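Local coordinates for polymeric Immunoglobulin Receptor (Oncorhynchus mykiss, PDB 5F1S), which probably binds polymeric immunoglobulins at mucosal surfaces, its ectodomain, built of immunoglobulin-like domains, corresponding to secretory component, at residues E83-Y88 and H107-Q112. Residues are numbered along the deposited sequence; the frame is centred on the assembly and turned at random.
Sequences EDSGWY and HINVIQ
Gly86 and Ile108 form an antiparallel hydrogen-bonded pair, Ile108 N giving a nearly straight bond to Gly86 O (2.8 Å) and Gly86 N returning one to Ile108 O (2.9 Å). Where the pairing ends, Ser85 takes over with its side chain: OG, anti to its own carbonyl carbon (chi1 -63°), accepts the N-H of Val110 at 2.9 Å and also bonds Lys82 O. On the buried face the Tyr88 ring and Ile108 cross at about a right angle, CD1 to CD1 3.7 Å, and both pack on Met77 of the opposing sheet. These are the F and G strands of a V-set immunoglobulin domain, and the hydroxyl of Tyr88 bonds Asp84 O at 2.7 Å, on a lone pair in the carbonyl plane, the tyrosine corner that fixes the turn into strand F. A phenylalanine here would probably keep the packing on Ile108 but leave Asp84 O without this donor and the turn less firmly held. The other face is more open: exposed Trp87 lies against His107, whose CB sits over the six-membered ring, 3.6 Å from its centroid, while the imidazole turns an edge to the five-membered ring, planes at 67°.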
loop_
_atom_site.group_PDB
_atom_site.type_symbol
_atom_site.label_atom_id
_atom_site.label_comp_id
_atom_site.label_asym_id
_atom_site.label_seq_id
_atom_site.Cartn_x
_atom_site.Cartn_y
_atom_site.Cartn_z
ATOM N N GLU A 83 -10.703 -4.213 -9.786
ATOM C CA GLU A 83 -11.493 -5.420 -9.989
ATOM C C GLU A 83 -10.793 -6.669 -9.436
ATOM O O GLU A 83 -11.439 -7.728 -9.335
ATOM C CB GLU A 83 -11.809 -5.574 -11.475
ATOM C CG GLU A 83 -10.606 -5.697 -12.388
ATOM C CD GLU A 83 -10.115 -4.355 -12.987
ATOM O OE1 GLU A 83 -10.385 -3.242 -12.408
ATOM O OE2 GLU A 83 -9.434 -4.443 -14.053
ATOM N N ASP A 84 -9.510 -6.563 -9.053
ATOM C CA ASP A 84 -8.816 -7.660 -8.355
ATOM C C ASP A 84 -9.213 -7.785 -6.882
ATOM O O ASP A 84 -8.848 -8.770 -6.215
ATOM C CB ASP A 84 -7.286 -7.491 -8.482
ATOM C CG ASP A 84 -6.799 -7.639 -9.884
ATOM O OD1 ASP A 84 -7.294 -8.562 -10.570
ATOM O OD2 ASP A 84 -5.896 -6.881 -10.319
ATOM N N SER A 85 -9.993 -6.849 -6.351
ATOM C CA SER A 85 -10.420 -6.923 -4.960
ATOM C C SER A 85 -11.233 -8.183 -4.670
ATOM O O SER A 85 -12.046 -8.604 -5.487
ATOM C CB SER A 85 -11.292 -5.723 -4.621
ATOM O OG SER A 85 -10.596 -4.527 -4.732
ATOM N N GLY A 86 -11.051 -8.747 -3.481
ATOM C CA GLY A 86 -11.819 -9.908 -3.087
ATOM C C GLY A 86 -11.020 -10.860 -2.223
ATOM O O GLY A 86 -9.937 -10.539 -1.711
ATOM N N TRP A 87 -11.627 -12.011 -2.028
ATOM C CA TRP A 87 -11.049 -13.037 -1.181
ATOM C C TRP A 87 -10.120 -13.937 -1.990
ATOM O O TRP A 87 -10.437 -14.310 -3.130
ATOM C CB TRP A 87 -12.164 -13.873 -0.539
ATOM C CG TRP A 87 -12.866 -13.122 0.551
ATOM C CD1 TRP A 87 -14.040 -12.433 0.449
ATOM C CD2 TRP A 87 -12.428 -12.974 1.898
ATOM N NE1 TRP A 87 -14.351 -11.871 1.653
ATOM C CE2 TRP A 87 -13.394 -12.193 2.570
ATOM C CE3 TRP A 87 -11.311 -13.427 2.615
ATOM C CZ2 TRP A 87 -13.258 -11.826 3.914
ATOM C CZ3 TRP A 87 -11.195 -13.085 3.979
ATOM C CH2 TRP A 87 -12.159 -12.282 4.603
ATOM N N TYR A 88 -9.010 -14.305 -1.356
ATOM C CA TYR A 88 -8.013 -15.216 -1.909
ATOM C C TYR A 88 -7.626 -16.270 -0.875
ATOM O O TYR A 88 -7.782 -16.074 0.339
ATOM C CB TYR A 88 -6.778 -14.438 -2.333
ATOM C CG TYR A 88 -6.997 -13.525 -3.515
ATOM C CD1 TYR A 88 -7.590 -12.271 -3.351
ATOM C CD2 TYR A 88 -6.646 -13.924 -4.784
ATOM C CE1 TYR A 88 -7.767 -11.427 -4.435
ATOM C CE2 TYR A 88 -6.838 -13.094 -5.887
ATOM C CZ TYR A 88 -7.408 -11.846 -5.697
ATOM O OH TYR A 88 -7.576 -11.043 -6.789
ATOM N N HIS A 107 -8.514 -11.232 2.593
ATOM C CA HIS A 107 -9.220 -10.346 1.699
ATOM C C HIS A 107 -8.245 -9.272 1.254
ATOM O O HIS A 107 -7.478 -8.766 2.061
ATOM C CB HIS A 107 -10.448 -9.688 2.368
ATOM C CG HIS A 107 -11.259 -8.860 1.419
ATOM N ND1 HIS A 107 -11.080 -7.499 1.277
ATOM C CD2 HIS A 107 -12.222 -9.208 0.531
ATOM C CE1 HIS A 107 -11.910 -7.043 0.352
ATOM N NE2 HIS A 107 -12.607 -8.062 -0.120
ATOM N N ILE A 108 -8.287 -8.936 -0.029
ATOM C CA ILE A 108 -7.469 -7.867 -0.601
ATOM C C ILE A 108 -8.424 -6.801 -1.136
ATOM O O ILE A 108 -9.286 -7.096 -1.966
ATOM C CB ILE A 108 -6.552 -8.372 -1.733
ATOM C CG1 ILE A 108 -5.644 -9.476 -1.233
ATOM C CG2 ILE A 108 -5.752 -7.232 -2.302
ATOM C CD1 ILE A 108 -4.721 -10.150 -2.364
ATOM N N ASN A 109 -8.288 -5.579 -0.635
ATOM C CA ASN A 109 -9.127 -4.459 -1.070
ATOM C C ASN A 109 -8.229 -3.512 -1.839
ATOM O O ASN A 109 -7.302 -2.939 -1.264
ATOM C CB ASN A 109 -9.759 -3.769 0.141
ATOM C CG ASN A 109 -10.747 -2.690 -0.269
ATOM O OD1 ASN A 109 -11.340 -2.761 -1.351
ATOM N ND2 ASN A 109 -10.907 -1.685 0.583
ATOM N N VAL A 110 -8.475 -3.374 -3.138
ATOM C CA VAL A 110 -7.649 -2.539 -3.993
ATOM C C VAL A 110 -8.369 -1.206 -4.138
ATOM O O VAL A 110 -9.477 -1.152 -4.668
ATOM C CB VAL A 110 -7.404 -3.178 -5.361
ATOM C CG1 VAL A 110 -6.429 -2.308 -6.168
ATOM C CG2 VAL A 110 -6.809 -4.540 -5.203
ATOM N N ILE A 111 -7.733 -0.139 -3.686
ATOM C CA ILE A 111 -8.435 1.125 -3.502
ATOM C C ILE A 111 -7.918 2.180 -4.465
ATOM O O ILE A 111 -6.736 2.232 -4.829
ATOM C CB ILE A 111 -8.324 1.614 -2.043
ATOM C CG1 ILE A 111 -6.915 1.745 -1.619
ATOM C CG2 ILE A 111 -9.003 0.599 -1.116
ATOM C CD1 ILE A 111 -6.784 2.212 -0.126
ATOM N N GLN A 112 -8.812 3.099 -4.801
ATOM C CA GLN A 112 -8.468 4.255 -5.615
ATOM C C GLN A 112 -8.498 5.504 -4.752
ATOM O O GLN A 112 -9.473 5.733 -4.031
ATOM C CB GLN A 112 -9.438 4.377 -6.778
ATOM C CG GLN A 112 -9.491 3.119 -7.650
ATOM C CD GLN A 112 -10.509 3.222 -8.759
ATOM O OE1 GLN A 112 -11.651 3.646 -8.532
ATOM N NE2 GLN A 112 -10.126 2.798 -9.949
#